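Local coordinates for BREX protein BrxA (Magnetospirillum magneticum, PDB 3BHW) that probably belongs to a type 1 BREX system, which protects bacteria against double-stranded DNA phage by blocking phage DNA replication after adsorption, at residues Ala10-Gly15 with Tyr155-Glu160; Ile24-Leu29 with Asn65-Met70; Trp75-Val78 with Gln84-Ile87; Ala93-Ser98 with Arg195-Ser200; Tyr184-Glu187 with Val193-Cys196. One frame throughout, in Å; residues are numbered along the deposited sequence.

Interaction 1 (Ala10-Gly15 with Tyr155-Glu160); sequences ADIGGG and YRILVE
I12 lays its outer methyl over that of I157, CD1 to CD1 at 3.6 Å, with the two side chains crossing at a slant. The contact packs the N-terminal 3-10 turn on helix 145-161 of an all-helical, strand-free fold. I12 gets there by holding CG1 anti to the backbone N (chi1 -163°), which carries CD1 toward the helix although its CB bond runs across it; the distance holds for one of two modelled conformers and should be read with that caution. The CB bond of I157 is directed toward the turn, and its CD1 does the touching.

A second, looser meeting lies beside it. The CA of G15 sits at the edge of the R156 guanidinium, close to its plane, with G15 CA and R156 NH1 4.4 Å apart. The turn itself is held by G13 N to A10 O at 2.9 Å and by G14 N to D11 O at 3.0 Å, after which the chain straightens at G15.

Around these pairs, I12 also rests on L150 and V154 of the same helix and on L100, while I157 packs on F91. G15 O receives a hydrogen bond from R66.

No hydrogen bond crosses between the two segments. The join is therefore an apolar one at its buried centre, with the arginine lying along its more exposed margin, and polar links to the loop are made from E160, at the end of its segment, to L17 N and K18 N just beyond the other.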
# COMPACT_ATOMS: atom_id res chain seq x y z
N ALA A 10 6.80 7.57 8.15
CA ALA A 10 7.65 6.74 7.34
C ALA A 10 7.31 5.24 7.43
O ALA A 10 8.00 4.45 6.81
CB ALA A 10 9.11 6.98 7.70
N ASP A 11 6.27 4.87 8.17
CA ASP A 11 5.98 3.43 8.38
C ASP A 11 5.91 2.65 7.05
O ASP A 11 6.39 1.51 6.96
CB ASP A 11 4.69 3.22 9.18
CG ASP A 11 4.81 3.68 10.63
OD1 ASP A 11 5.92 3.67 11.21
OD2 ASP A 11 3.77 4.01 11.22
N ILE A 12 5.35 3.29 6.02
CA ILE A 12 5.18 2.68 4.70
C ILE A 12 6.49 2.10 4.13
O ILE A 12 6.46 1.13 3.37
CB ILE A 12 4.48 3.69 3.74
CG1 ILE A 12 3.89 3.00 2.50
CG2 ILE A 12 5.39 4.89 3.41
CD1 ILE A 12 4.66 3.26 1.22
N GLY A 13 7.62 2.67 4.54
CA GLY A 13 8.93 2.25 4.05
C GLY A 13 9.40 0.89 4.53
O GLY A 13 10.40 0.36 4.02
N GLY A 14 8.70 0.33 5.51
CA GLY A 14 9.08 -0.99 6.04
C GLY A 14 8.93 -2.14 5.06
O GLY A 14 9.56 -3.21 5.22
N GLY A 15 8.11 -1.94 4.03
CA GLY A 15 7.97 -2.95 2.98
C GLY A 15 6.90 -2.65 1.95
O GLY A 15 5.95 -1.87 2.20
N TYR A 155 8.31 3.33 -4.95
CA TYR A 155 8.34 2.99 -6.38
C TYR A 155 8.14 1.52 -6.63
O TYR A 155 7.54 1.13 -7.66
CB TYR A 155 9.65 3.47 -7.00
CG TYR A 155 9.62 4.96 -7.35
CD1 TYR A 155 9.88 5.97 -6.39
CD2 TYR A 155 9.33 5.36 -8.66
CE1 TYR A 155 9.84 7.34 -6.77
CE2 TYR A 155 9.27 6.70 -9.02
CZ TYR A 155 9.53 7.68 -8.08
OH TYR A 155 9.46 8.99 -8.53
N ARG A 156 8.59 0.65 -5.72
CA ARG A 156 8.36 -0.78 -5.86
C ARG A 156 6.83 -1.09 -5.81
O ARG A 156 6.29 -1.88 -6.61
CB ARG A 156 9.08 -1.56 -4.74
CG ARG A 156 9.11 -3.02 -4.91
CD ARG A 156 10.29 -3.65 -4.15
NE ARG A 156 10.13 -3.58 -2.70
CZ ARG A 156 10.78 -2.74 -1.90
NH1 ARG A 156 10.52 -2.76 -0.61
NH2 ARG A 156 11.67 -1.86 -2.37
N ILE A 157 6.12 -0.44 -4.89
CA ILE A 157 4.66 -0.57 -4.80
C ILE A 157 4.02 -0.22 -6.14
O ILE A 157 3.13 -0.91 -6.60
CB ILE A 157 4.10 0.34 -3.69
CG1 ILE A 157 4.34 -0.31 -2.35
CG2 ILE A 157 2.60 0.41 -3.80
CD1 ILE A 157 4.13 0.61 -1.18
N LEU A 158 4.50 0.86 -6.73
CA LEU A 158 3.93 1.34 -7.97
C LEU A 158 4.26 0.40 -9.12
O LEU A 158 3.45 0.23 -10.02
CB LEU A 158 4.40 2.76 -8.24
CG LEU A 158 3.91 3.84 -7.25
CD1 LEU A 158 4.39 5.15 -7.76
CD2 LEU A 158 2.38 3.88 -7.04
N VAL A 159 5.43 -0.23 -9.07
CA VAL A 159 5.78 -1.26 -10.05
C VAL A 159 4.85 -2.49 -9.84
O VAL A 159 4.30 -3.05 -10.81
CB VAL A 159 7.27 -1.67 -9.94
CG1 VAL A 159 7.53 -3.04 -10.58
CG2 VAL A 159 8.20 -0.60 -10.58
N GLU A 160 4.65 -2.90 -8.60
CA GLU A 160 3.82 -4.08 -8.31
C GLU A 160 2.39 -3.93 -8.82
O GLU A 160 1.82 -4.87 -9.41
CB GLU A 160 3.77 -4.39 -6.80
CG GLU A 160 5.04 -4.94 -6.19
CD GLU A 160 4.96 -5.05 -4.66
OE1 GLU A 160 4.68 -4.02 -4.00
OE2 GLU A 160 5.16 -6.15 -4.10

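Interaction 2 (Ile24-Leu29 with Asn65-Met70); sequences IIAGLL and NRLETM
L67 is the bump here, and the hollow it fills is lined by I25, A26 and L29 on one side of helix 19-31. Its CB bond is directed at that helix, and with CG anti to the carbonyl carbon (chi1 -64°) CD1 comes in beside the A26 backbone. The floor of the hollow is this backbone, L67 CD1 lying 3.8 Å from A26 N, with the small methyl alongside, A26 CB standing 4.1 Å from the same L67 CD1. One wall is the branch methyl of I25, with I25 CG2 to L67 CD1 at 3.9 Å. L29, one turn further along, closes the other side by bringing its CD1 to within 3.7 Å of L67 CB, near the root of the bump. A26 is the shallow point that lets the backbones come close, 7.2 Å between A26 CA and L67 CA.

Just past L67 the chain leaves helix 57-67 in a type I turn from L67 to M70. T69 folds back onto the helix end: T69 OG1 donates to R66 O at 2.8 Å, coming in nearly along the C=O axis (164°), and T69 N gives the same oxygen a second bond, so two donors grip it.

R66, the residue before L67, meets A94 and H97 of helix 83-97. Helix 57-67 thus touches both helix 19-31 and helix 83-97, in a layout without strands, and helix 72-80 covers the contact, V78 reaching both A26 and L67, and W75 packing on L29 while its NE1 bonds L67 O.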
# COMPACT_ATOMS: atom_id res chain seq x y z
N ILE A 24 -1.02 -14.82 3.52
CA ILE A 24 -0.91 -15.70 4.67
C ILE A 24 -1.46 -14.94 5.87
O ILE A 24 -2.20 -15.49 6.67
CB ILE A 24 0.54 -16.19 4.95
CG1 ILE A 24 0.96 -17.20 3.86
CG2 ILE A 24 0.61 -16.86 6.32
CD1 ILE A 24 2.44 -17.34 3.68
N ILE A 25 -1.17 -13.64 5.92
CA ILE A 25 -1.61 -12.80 7.04
C ILE A 25 -3.12 -12.63 6.98
O ILE A 25 -3.81 -12.72 8.01
CB ILE A 25 -0.81 -11.45 7.08
CG1 ILE A 25 0.65 -11.69 7.53
CG2 ILE A 25 -1.46 -10.43 8.04
CD1 ILE A 25 1.67 -10.68 7.00
N ALA A 26 -3.64 -12.42 5.77
CA ALA A 26 -5.09 -12.37 5.53
C ALA A 26 -5.79 -13.66 5.97
O ALA A 26 -6.88 -13.60 6.54
CB ALA A 26 -5.39 -12.06 4.08
N GLY A 27 -5.17 -14.82 5.73
CA GLY A 27 -5.66 -16.09 6.28
C GLY A 27 -5.80 -16.07 7.80
O GLY A 27 -6.83 -16.47 8.34
N LEU A 28 -4.74 -15.60 8.46
CA LEU A 28 -4.72 -15.53 9.91
C LEU A 28 -5.76 -14.58 10.42
O LEU A 28 -6.33 -14.79 11.49
CB LEU A 28 -3.35 -15.10 10.41
CG LEU A 28 -2.30 -16.22 10.44
CD1 LEU A 28 -0.91 -15.61 10.40
CD2 LEU A 28 -2.51 -17.06 11.68
N LEU A 29 -6.00 -13.49 9.67
CA LEU A 29 -7.03 -12.54 10.08
C LEU A 29 -8.42 -13.19 9.96
O LEU A 29 -9.28 -13.01 10.82
CB LEU A 29 -6.94 -11.24 9.28
CG LEU A 29 -5.75 -10.37 9.74
CD1 LEU A 29 -5.49 -9.21 8.77
CD2 LEU A 29 -5.96 -9.86 11.15
N ASN A 65 -1.00 -4.52 9.97
CA ASN A 65 -1.57 -3.21 10.26
C ASN A 65 -2.25 -2.67 9.01
O ASN A 65 -3.36 -2.09 9.07
CB ASN A 65 -0.52 -2.23 10.78
CG ASN A 65 -0.10 -2.53 12.19
OD1 ASN A 65 0.98 -2.13 12.63
ND2 ASN A 65 -0.93 -3.27 12.90
N ARG A 66 -1.55 -2.77 7.88
CA ARG A 66 -2.24 -2.45 6.59
C ARG A 66 -3.62 -3.13 6.39
O ARG A 66 -4.64 -2.44 6.23
CB ARG A 66 -1.35 -2.77 5.42
CG ARG A 66 -0.26 -1.74 5.18
CD ARG A 66 0.59 -2.15 3.99
NE ARG A 66 1.62 -1.17 3.65
CZ ARG A 66 2.80 -1.43 3.09
NH1 ARG A 66 3.16 -2.69 2.79
NH2 ARG A 66 3.62 -0.44 2.82
N LEU A 67 -3.66 -4.47 6.46
CA LEU A 67 -4.92 -5.19 6.24
C LEU A 67 -5.97 -4.88 7.30
O LEU A 67 -7.16 -4.86 6.97
CB LEU A 67 -4.72 -6.71 6.11
CG LEU A 67 -3.90 -7.17 4.92
CD1 LEU A 67 -3.51 -8.62 5.20
CD2 LEU A 67 -4.71 -7.13 3.62
N GLU A 68 -5.55 -4.55 8.51
CA GLU A 68 -6.53 -4.32 9.58
C GLU A 68 -7.19 -2.94 9.51
O GLU A 68 -8.08 -2.63 10.29
CB GLU A 68 -5.94 -4.57 10.96
CG GLU A 68 -4.98 -3.54 11.43
CD GLU A 68 -4.81 -3.58 12.94
OE1 GLU A 68 -5.14 -4.64 13.53
OE2 GLU A 68 -4.36 -2.56 13.50
N THR A 69 -6.77 -2.11 8.55
CA THR A 69 -7.55 -0.91 8.23
C THR A 69 -8.84 -1.28 7.46
O THR A 69 -9.73 -0.43 7.35
CB THR A 69 -6.76 0.16 7.40
OG1 THR A 69 -6.43 -0.34 6.12
CG2 THR A 69 -5.48 0.65 8.06
N MET A 70 -8.94 -2.53 6.99
CA MET A 70 -10.03 -3.01 6.12
C MET A 70 -10.70 -4.19 6.82
O MET A 70 -10.27 -4.58 7.91
CB MET A 70 -9.53 -3.47 4.75
CG MET A 70 -8.95 -2.38 3.89
SD MET A 70 -10.01 -0.93 3.57
CE MET A 70 -9.05 -0.24 2.23

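Interaction 3 (Trp75-Val78 with Gln84-Ile87); sequences WQMV and QVAI
The flat groups that meet the other segment are two successive peptides, those of M77 and V78, and the methyl of A86 lies beside both carbonyl oxygens. V78 O comes within 3.5 Å of A86 CB, and M77 O lies 3.6 Å from the same A86 CB. The methyl sits off the oxygen end of the M77 peptide, somewhat tilted from its plane, rather than over a face. The indole of W75, the largest flat group of its segment, is taken up by other neighbours, among them L30 of helix 19-31.

Helices 72-80 and 83-97 are consecutive and joined by a link of only two residues, so the end of one meets the first turns of the next in a tight turn between consecutive helices of this all-helical fold. The short link brings the backbones very near, with V78 CA and A86 CA 4.3 Å apart, and the small side chain of A86 is compatible with that approach. S82, within the link, makes a weak hydrogen bond to V85 N.

Beside this close approach M77 reaches over to V85. Its side chain is extended as far as SD and then bends (chi3 59°), which swings the methyl across, and the two side chains meet at about a right angle. M77 CE to V85 CG1 reads 3.4 Å, shorter than usual for two carbons, but M77 has two modelled conformers and the tightness is doubtful. Beyond them, E180 and V181 of helix 179-187 touch M77, S178 touches V85, and L19 and R23 of helix 19-31 close over A86.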
# COMPACT_ATOMS: atom_id res chain seq x y z
N TRP A 75 -10.06 -8.87 3.35
CA TRP A 75 -9.14 -9.96 3.72
C TRP A 75 -9.41 -11.20 2.85
O TRP A 75 -8.46 -11.84 2.39
CB TRP A 75 -9.26 -10.35 5.19
CG TRP A 75 -9.15 -9.24 6.15
CD1 TRP A 75 -8.57 -8.01 5.96
CD2 TRP A 75 -9.62 -9.27 7.49
NE1 TRP A 75 -8.65 -7.27 7.12
CE2 TRP A 75 -9.32 -8.01 8.06
CE3 TRP A 75 -10.26 -10.24 8.27
CZ2 TRP A 75 -9.63 -7.71 9.40
CZ3 TRP A 75 -10.60 -9.92 9.58
CH2 TRP A 75 -10.28 -8.67 10.12
N GLN A 76 -10.67 -11.51 2.59
CA GLN A 76 -11.00 -12.71 1.81
C GLN A 76 -10.51 -12.55 0.36
O GLN A 76 -10.04 -13.50 -0.25
CB GLN A 76 -12.51 -12.97 1.89
CG GLN A 76 -12.93 -14.37 1.47
CD GLN A 76 -13.11 -15.35 2.64
OE1 GLN A 76 -12.73 -16.51 2.53
NE2 GLN A 76 -13.70 -14.89 3.74
N MET A 77 -10.60 -11.33 -0.17
CA MET A 77 -10.06 -10.99 -1.48
C MET A 77 -8.55 -11.17 -1.56
O MET A 77 -8.01 -11.65 -2.58
CB MET A 77 -10.40 -9.54 -1.85
CG MET A 77 -11.87 -9.27 -1.95
SD MET A 77 -12.26 -7.59 -2.48
CE MET A 77 -11.45 -7.55 -4.06
N VAL A 78 -7.86 -10.76 -0.50
CA VAL A 78 -6.40 -10.91 -0.43
C VAL A 78 -6.05 -12.38 -0.40
O VAL A 78 -5.22 -12.83 -1.19
CB VAL A 78 -5.77 -10.16 0.77
CG1 VAL A 78 -4.26 -10.39 0.80
CG2 VAL A 78 -6.05 -8.70 0.61
N GLN A 84 -4.10 -10.20 -9.63
CA GLN A 84 -4.38 -8.77 -9.79
C GLN A 84 -5.43 -8.29 -8.77
O GLN A 84 -5.29 -7.21 -8.17
CB GLN A 84 -4.80 -8.46 -11.24
CG GLN A 84 -5.12 -6.98 -11.52
CD GLN A 84 -3.88 -6.15 -11.87
OE1 GLN A 84 -3.32 -5.44 -11.02
NE2 GLN A 84 -3.45 -6.22 -13.13
N VAL A 85 -6.47 -9.08 -8.54
CA VAL A 85 -7.48 -8.66 -7.58
C VAL A 85 -6.84 -8.52 -6.19
O VAL A 85 -7.02 -7.51 -5.51
CB VAL A 85 -8.75 -9.58 -7.60
CG1 VAL A 85 -9.70 -9.19 -6.53
CG2 VAL A 85 -9.46 -9.52 -8.95
N ALA A 86 -6.12 -9.56 -5.77
CA ALA A 86 -5.50 -9.58 -4.43
C ALA A 86 -4.48 -8.46 -4.27
O ALA A 86 -4.46 -7.77 -3.24
CB ALA A 86 -4.88 -10.99 -4.13
N ILE A 87 -3.64 -8.24 -5.28
CA ILE A 87 -2.61 -7.19 -5.12
C ILE A 87 -3.25 -5.81 -5.01
O ILE A 87 -2.81 -4.99 -4.21
CB ILE A 87 -1.57 -7.22 -6.25
CG1 ILE A 87 -0.35 -6.40 -5.86
CG2 ILE A 87 -2.19 -6.78 -7.56
CD1 ILE A 87 0.83 -7.23 -5.45

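Interaction 4 (Ala93-Ser98 with Arg195-Ser200); sequences AAIKHS and RCIQVS
I95 is directed from helix 83-97 toward the last turn of helix 191-197, and its branches part at CB to serve two different residues. One branch is short: CG2, anti to the backbone N, goes to C196, where I95 CG2 and C196 CB are 3.7 Å apart. The other runs through CG1, itself anti to the carbonyl carbon (chi1 -66°), and ends in the CD1 methyl at I197. That tip meets backbone before side chain, with I95 CD1 3.9 Å from I197 CA, and then brushes I197 CB at 4.1 Å. The I197 side chain runs at about a right angle to it and also touches F91 and A92 of helix 83-97.

C196 contributes its CB. The fit is close without being strained, and I95 CA lies 7.4 Å from I197 CA. All three touching residues are buried, and no hydrogen bond links the segments. L101 and L105 of helix 99-112 pack on the same isoleucine from a third helix. Polar ties surround this core: K96 makes a salt bridge to E190, R195 makes one to D106, and the Y163 hydroxyl hydrogen-bonds I197 O and V199 N as the chain leaves the helix.

One branched side chain filling the junction of three helices is the pattern of an apolar core in an all-helical domain, here joining helix 191-197 to helices 83-97 and 99-112.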
# COMPACT_ATOMS: atom_id res chain seq x y z
N ALA A 93 -5.39 -1.22 0.93
CA ALA A 93 -5.04 -1.26 2.33
C ALA A 93 -3.80 -0.43 2.58
O ALA A 93 -3.71 0.29 3.60
CB ALA A 93 -4.87 -2.70 2.79
N ALA A 94 -2.84 -0.48 1.66
CA ALA A 94 -1.58 0.30 1.87
C ALA A 94 -1.88 1.79 1.80
O ALA A 94 -1.34 2.59 2.59
CB ALA A 94 -0.54 -0.08 0.91
N ILE A 95 -2.74 2.17 0.90
CA ILE A 95 -3.19 3.57 0.82
C ILE A 95 -3.91 4.03 2.08
O ILE A 95 -3.55 5.08 2.68
CB ILE A 95 -4.03 3.83 -0.42
CG1 ILE A 95 -3.12 3.66 -1.65
CG2 ILE A 95 -4.64 5.27 -0.39
CD1 ILE A 95 -3.88 3.42 -2.93
N LYS A 96 -4.92 3.28 2.50
CA LYS A 96 -5.62 3.61 3.74
C LYS A 96 -4.68 3.81 4.95
O LYS A 96 -4.90 4.70 5.76
CB LYS A 96 -6.70 2.58 4.04
CG LYS A 96 -7.64 3.11 5.12
CD LYS A 96 -8.93 2.36 5.13
CE LYS A 96 -9.74 2.75 6.37
NZ LYS A 96 -10.91 1.84 6.62
N HIS A 97 -3.66 2.96 5.06
CA HIS A 97 -2.72 2.96 6.18
C HIS A 97 -1.72 4.12 6.08
O HIS A 97 -1.15 4.58 7.09
CB HIS A 97 -1.99 1.60 6.18
CG HIS A 97 -0.90 1.49 7.19
ND1 HIS A 97 0.41 1.78 6.87
CD2 HIS A 97 -0.90 1.06 8.47
CE1 HIS A 97 1.16 1.59 7.94
NE2 HIS A 97 0.39 1.16 8.92
N SER A 98 -1.48 4.59 4.87
CA SER A 98 -0.43 5.61 4.63
C SER A 98 -0.84 6.89 3.87
O SER A 98 -0.91 6.90 2.66
CB SER A 98 0.79 4.99 3.98
OG SER A 98 1.75 5.98 3.58
N ARG A 195 -10.34 8.00 -3.98
CA ARG A 195 -9.74 9.15 -4.65
C ARG A 195 -8.29 8.90 -5.07
O ARG A 195 -7.85 9.38 -6.13
CB ARG A 195 -9.81 10.37 -3.72
CG ARG A 195 -9.62 11.66 -4.38
CD ARG A 195 -9.11 12.73 -3.32
NE ARG A 195 -8.93 14.04 -3.92
CZ ARG A 195 -9.94 14.79 -4.33
NH1 ARG A 195 -11.19 14.34 -4.19
NH2 ARG A 195 -9.72 15.99 -4.87
N CYS A 196 -7.55 8.17 -4.23
CA CYS A 196 -6.11 7.95 -4.44
C CYS A 196 -5.78 6.74 -5.30
O CYS A 196 -4.77 6.74 -5.98
CB CYS A 196 -5.41 7.75 -3.08
SG CYS A 196 -5.51 9.20 -1.94
N ILE A 197 -6.64 5.72 -5.26
CA ILE A 197 -6.30 4.42 -5.86
C ILE A 197 -6.40 4.43 -7.37
O ILE A 197 -5.71 3.65 -8.07
CB ILE A 197 -7.18 3.27 -5.29
CG1 ILE A 197 -6.57 1.92 -5.64
CG2 ILE A 197 -8.62 3.34 -5.83
CD1 ILE A 197 -7.08 0.80 -4.85
N GLN A 198 -7.28 5.29 -7.89
CA GLN A 198 -7.52 5.35 -9.32
C GLN A 198 -7.23 6.78 -9.69
O GLN A 198 -8.02 7.69 -9.37
CB GLN A 198 -8.96 4.94 -9.69
CG GLN A 198 -9.19 4.72 -11.21
CD GLN A 198 -8.86 3.30 -11.69
OE1 GLN A 198 -9.58 2.34 -11.37
NE2 GLN A 198 -7.78 3.17 -12.47
N VAL A 199 -6.08 7.00 -10.31
CA VAL A 199 -5.65 8.35 -10.66
C VAL A 199 -5.33 8.46 -12.15
O VAL A 199 -4.72 9.42 -12.58
CB VAL A 199 -4.40 8.81 -9.83
CG1 VAL A 199 -4.74 9.00 -8.34
CG2 VAL A 199 -3.21 7.85 -10.05
N SER A 200 -5.77 7.48 -12.92
CA SER A 200 -5.53 7.48 -14.37
C SER A 200 -6.84 7.40 -15.15
O SER A 200 -7.89 7.86 -14.68
CB SER A 200 -4.66 6.31 -14.74
OG SER A 200 -5.41 5.12 -14.67

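Interaction 5 (Tyr184-Glu187 with Val193-Cys196); sequences YLRE and VIRC
L185 O has a methyl against it: I194 CD1 comes to 3.6 Å from L185 O. The same methyl, I194 CD1, is 3.7 Å from R186 N, so the isoleucine tip rests on the peptide joining L185 to R186. Behind the tip, I194 CG1 packs on the root of the leucine, 3.7 Å from L185 CB. I194 holds CG1 anti to its carbonyl carbon (chi1 -68°), sending the ethyl arm across to the facing helix.

L185 answers with its fork. Both methyls straddle one methyl of V193, with L185 CD2 to V193 CG1 at 3.8 Å and L185 CD1 to that same V193 CG1 at 3.9 Å, the two side chains crossing at about a right angle. R186 adds its aliphatic stem, R186 CG lying 4.0 Å from I194 CD1, at the exposed margin.

A92 of helix 83-97 touches both L185 and V193, and M70 also meets L185. Helices 179-187 and 191-197 follow each other after a three-residue loop, so interlocked aliphatic side chains close a helical hairpin packed against helix 83-97.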
# COMPACT_ATOMS: atom_id res chain seq x y z
N TYR A 184 -16.02 -3.05 -3.04
CA TYR A 184 -15.73 -3.10 -1.61
C TYR A 184 -15.49 -1.70 -1.03
O TYR A 184 -16.08 -1.34 -0.03
CB TYR A 184 -14.54 -4.05 -1.28
CG TYR A 184 -14.12 -3.95 0.17
CD1 TYR A 184 -14.70 -4.76 1.16
CD2 TYR A 184 -13.23 -2.95 0.60
CE1 TYR A 184 -14.37 -4.63 2.51
CE2 TYR A 184 -12.88 -2.81 1.96
CZ TYR A 184 -13.47 -3.66 2.90
OH TYR A 184 -13.14 -3.53 4.23
N LEU A 185 -14.68 -0.91 -1.74
CA LEU A 185 -14.32 0.45 -1.30
C LEU A 185 -15.51 1.40 -1.23
O LEU A 185 -15.61 2.16 -0.27
CB LEU A 185 -13.21 1.03 -2.17
CG LEU A 185 -11.80 0.44 -2.06
CD1 LEU A 185 -10.94 1.08 -3.14
CD2 LEU A 185 -11.13 0.53 -0.61
N ARG A 186 -16.38 1.36 -2.25
CA ARG A 186 -17.61 2.18 -2.28
C ARG A 186 -18.50 1.76 -1.13
O ARG A 186 -18.96 2.61 -0.34
CB ARG A 186 -18.33 2.08 -3.63
CG ARG A 186 -17.49 2.67 -4.77
CD ARG A 186 -18.29 3.16 -5.94
NE ARG A 186 -17.41 3.40 -7.08
CZ ARG A 186 -17.00 2.43 -7.90
NH1 ARG A 186 -17.42 1.18 -7.73
NH2 ARG A 186 -16.19 2.72 -8.90
N GLU A 187 -18.73 0.45 -1.02
CA GLU A 187 -19.66 -0.08 -0.02
C GLU A 187 -19.22 0.20 1.42
O GLU A 187 -20.06 0.29 2.33
CB GLU A 187 -19.94 -1.57 -0.26
CG GLU A 187 -20.65 -1.82 -1.61
CD GLU A 187 -20.81 -3.30 -1.96
OE1 GLU A 187 -20.64 -4.16 -1.05
OE2 GLU A 187 -21.14 -3.60 -3.13
N VAL A 193 -9.41 6.40 0.07
CA VAL A 193 -8.77 5.36 -0.79
C VAL A 193 -9.27 5.44 -2.25
O VAL A 193 -8.47 5.42 -3.20
CB VAL A 193 -8.90 4.00 -0.16
CG1 VAL A 193 -8.28 2.95 -1.06
CG2 VAL A 193 -8.31 4.04 1.28
N ILE A 194 -10.57 5.65 -2.39
CA ILE A 194 -11.17 5.75 -3.71
C ILE A 194 -10.49 6.81 -4.55
O ILE A 194 -10.14 6.56 -5.71
CB ILE A 194 -12.67 5.94 -3.65
CG1 ILE A 194 -13.33 4.64 -3.10
CG2 ILE A 194 -13.26 6.38 -5.02
CD1 ILE A 194 -14.81 4.72 -2.70
N ARG A 195 -10.34 8.00 -3.98
CA ARG A 195 -9.74 9.15 -4.65
C ARG A 195 -8.29 8.90 -5.07
O ARG A 195 -7.85 9.38 -6.13
CB ARG A 195 -9.81 10.37 -3.72
CG ARG A 195 -9.62 11.66 -4.38
CD ARG A 195 -9.11 12.73 -3.32
NE ARG A 195 -8.93 14.04 -3.92
CZ ARG A 195 -9.94 14.79 -4.33
NH1 ARG A 195 -11.19 14.34 -4.19
NH2 ARG A 195 -9.72 15.99 -4.87
N CYS A 196 -7.55 8.17 -4.23
CA CYS A 196 -6.11 7.95 -4.44
C CYS A 196 -5.78 6.74 -5.30
O CYS A 196 -4.77 6.74 -5.98
CB CYS A 196 -5.41 7.75 -3.08
SG CYS A 196 -5.51 9.20 -1.94

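How the interactions relate
Helix 83-97 ties the set together: interactions 3 and 4 use its two ends, with centres 15 Å apart, and interaction 5 lies against it. Interactions 4 and 5 are neighbours, 8 Å between centres, sharing R195 and C196, and K96 CB meets V193 CG2 at 3.5 Å. Interaction 1 touches interaction 2 through R66 and interaction 4 where I12 CB is 3.6 Å from S98 OG. Interaction 2 also touches interaction 3, A26 CB to W75 O at 3.5 Å, interaction 4, where K96 NZ is 2.7 Å from T69 O, and interaction 5, M70 CE to L185 CD2 at 3.6 Å. Interactions 1 and 5 lie farthest apart, about 20 Å between centres, and do not touch.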